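Local coordinates for RctB replication initiator protein (Vibrio cholerae, PDB 5UBE) that probably binds DNA to initiate replication of the second chromosome of the cholera pathogen, at residues A[29-34]-A[46-51]. Numbering follows the deposited sequence.
Sequences DWIEQY and ELLNLI
Ile-31 reaches across to Leu-48 where segments 29-34 and 46-51, on helices 26-34 and 42-55, run antiparallel, with the axes of the segments 10.4 Å apart and 174° between their directions. The CB of Ile-31 points toward the other helix and splits into two branches. The longer branch lies beside the backbone N and is extended (chi2 169°), and Ile-31 CG1 comes 3.9 Å from Leu-48 CB. Ile-31 CD1 continues past that carbon, resting 3.6 Å from the backbone O of Leu-48. The short branch lies anti to the backbone N, where Ile-31 CG2 meets Asn-49 OD1 at 3.6 Å, a van der Waals contact. Branching at CB lets one residue touch Leu-48 with one arm and Asn-49 with the other. Asn-49 suits the border, its OD1 touching Ile-31 CG2 while the residue itself stays exposed.

One turn on from Ile-31, Tyr-34 meets the other end of Leu-48. Leu-48 CD1 lies 3.7 Å from Tyr-34 CD2, approaching obliquely. Leucine, apolar throughout, gives CB to Ile-31 and CD1 to the ring. The ring offers carbon to Leu-48 while its OH hydrogen-bonds to the backbone O of Ile-115. Trp-30 O, which accepts the backbone N-H of Tyr-34, lies on one face of the Tyr-34 ring, toward its rim.

This mainly buried, apolar helix-helix contact lies within RctB's helix-turn-helix family region. On the side facing the sheet, Phe-114 of strand 108-114 touches both Tyr-34 and Leu-48, as does Leu-93 from a loop; helix 117-120 packs on Tyr-34, while helix 65-71 meets helix 42-55 through Leu-47, Leu-50 and Ile-51.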
# COMPACT_ATOMS: atom_id res chain seq x y z
N ASP A 29 -3.45 -13.78 2.59
CA ASP A 29 -4.70 -14.40 3.03
C ASP A 29 -5.74 -13.35 3.44
O ASP A 29 -6.94 -13.53 3.18
CB ASP A 29 -4.45 -15.34 4.21
CG ASP A 29 -3.50 -16.47 3.86
OD1 ASP A 29 -3.52 -16.96 2.71
OD2 ASP A 29 -2.73 -16.88 4.76
N TRP A 30 -5.30 -12.27 4.10
CA TRP A 30 -6.23 -11.24 4.57
C TRP A 30 -7.05 -10.67 3.43
O TRP A 30 -8.22 -10.31 3.61
CB TRP A 30 -5.46 -10.11 5.25
CG TRP A 30 -4.70 -10.52 6.48
CD1 TRP A 30 -4.76 -11.73 7.12
CD2 TRP A 30 -3.80 -9.70 7.23
NE1 TRP A 30 -3.93 -11.72 8.21
CE2 TRP A 30 -3.34 -10.48 8.31
CE3 TRP A 30 -3.33 -8.39 7.10
CZ2 TRP A 30 -2.42 -10.00 9.25
CZ3 TRP A 30 -2.43 -7.91 8.04
CH2 TRP A 30 -1.98 -8.71 9.10
N ILE A 31 -6.44 -10.55 2.25
CA ILE A 31 -7.07 -9.86 1.12
C ILE A 31 -8.33 -10.61 0.68
O ILE A 31 -9.36 -10.00 0.38
CB ILE A 31 -6.06 -9.69 -0.04
CG1 ILE A 31 -5.07 -8.58 0.30
CG2 ILE A 31 -6.77 -9.42 -1.37
CD1 ILE A 31 -3.85 -8.51 -0.66
N GLU A 32 -8.26 -11.94 0.65
CA GLU A 32 -9.47 -12.72 0.41
C GLU A 32 -10.47 -12.56 1.54
O GLU A 32 -11.69 -12.59 1.31
CB GLU A 32 -9.13 -14.20 0.21
CG GLU A 32 -8.14 -14.42 -0.95
CD GLU A 32 -7.98 -15.88 -1.35
OE1 GLU A 32 -8.21 -16.77 -0.50
OE2 GLU A 32 -7.62 -16.12 -2.53
N GLN A 33 -9.99 -12.37 2.77
CA GLN A 33 -10.93 -12.19 3.88
C GLN A 33 -11.55 -10.80 3.90
O GLN A 33 -12.69 -10.65 4.34
CB GLN A 33 -10.24 -12.46 5.22
CG GLN A 33 -9.92 -13.92 5.46
CD GLN A 33 -9.22 -14.13 6.78
OE1 GLN A 33 -8.16 -13.57 7.01
NE2 GLN A 33 -9.83 -14.91 7.67
N TYR A 34 -10.83 -9.78 3.41
CA TYR A 34 -11.38 -8.42 3.38
C TYR A 34 -12.68 -8.36 2.59
O TYR A 34 -13.53 -7.49 2.84
CB TYR A 34 -10.39 -7.44 2.76
CG TYR A 34 -9.17 -7.09 3.57
CD1 TYR A 34 -9.19 -7.06 4.95
CD2 TYR A 34 -7.97 -6.76 2.92
CE1 TYR A 34 -8.06 -6.71 5.68
CE2 TYR A 34 -6.84 -6.42 3.63
CZ TYR A 34 -6.89 -6.39 5.00
OH TYR A 34 -5.75 -6.04 5.68
N GLU A 46 -8.54 -4.84 -6.54
CA GLU A 46 -7.55 -4.69 -7.60
C GLU A 46 -6.25 -4.08 -7.08
O GLU A 46 -5.16 -4.61 -7.31
CB GLU A 46 -8.11 -3.81 -8.73
CG GLU A 46 -9.11 -4.47 -9.66
CD GLU A 46 -9.65 -3.48 -10.69
OE1 GLU A 46 -9.35 -2.27 -10.56
OE2 GLU A 46 -10.36 -3.92 -11.62
N LEU A 47 -6.36 -2.93 -6.41
CA LEU A 47 -5.19 -2.33 -5.78
C LEU A 47 -4.50 -3.33 -4.83
O LEU A 47 -3.28 -3.49 -4.88
CB LEU A 47 -5.58 -1.07 -5.02
CG LEU A 47 -4.43 -0.43 -4.24
CD1 LEU A 47 -3.42 0.13 -5.21
CD2 LEU A 47 -4.90 0.63 -3.25
N LEU A 48 -5.28 -4.01 -3.97
CA LEU A 48 -4.68 -4.92 -2.99
C LEU A 48 -3.92 -6.05 -3.68
O LEU A 48 -2.79 -6.37 -3.31
CB LEU A 48 -5.75 -5.48 -2.05
CG LEU A 48 -6.59 -4.43 -1.34
CD1 LEU A 48 -7.46 -5.07 -0.29
CD2 LEU A 48 -5.73 -3.32 -0.75
N ASN A 49 -4.54 -6.67 -4.69
CA ASN A 49 -3.85 -7.73 -5.43
C ASN A 49 -2.56 -7.23 -6.06
O ASN A 49 -1.56 -7.95 -6.11
CB ASN A 49 -4.78 -8.31 -6.50
CG ASN A 49 -5.84 -9.22 -5.93
OD1 ASN A 49 -5.73 -9.67 -4.80
ND2 ASN A 49 -6.88 -9.50 -6.72
N LEU A 50 -2.57 -5.98 -6.55
CA LEU A 50 -1.38 -5.42 -7.18
C LEU A 50 -0.24 -5.28 -6.18
O LEU A 50 0.90 -5.70 -6.46
CB LEU A 50 -1.71 -4.07 -7.80
CG LEU A 50 -0.76 -3.50 -8.84
CD1 LEU A 50 -0.75 -4.37 -10.09
CD2 LEU A 50 -1.20 -2.08 -9.17
N ILE A 51 -0.52 -4.66 -5.03
CA ILE A 51 0.47 -4.56 -3.96
C ILE A 51 1.03 -5.93 -3.61
O ILE A 51 2.25 -6.13 -3.54
CB ILE A 51 -0.16 -3.90 -2.72
CG1 ILE A 51 -0.58 -2.45 -3.02
CG2 ILE A 51 0.80 -4.02 -1.51
CD1 ILE A 51 -1.70 -1.94 -2.14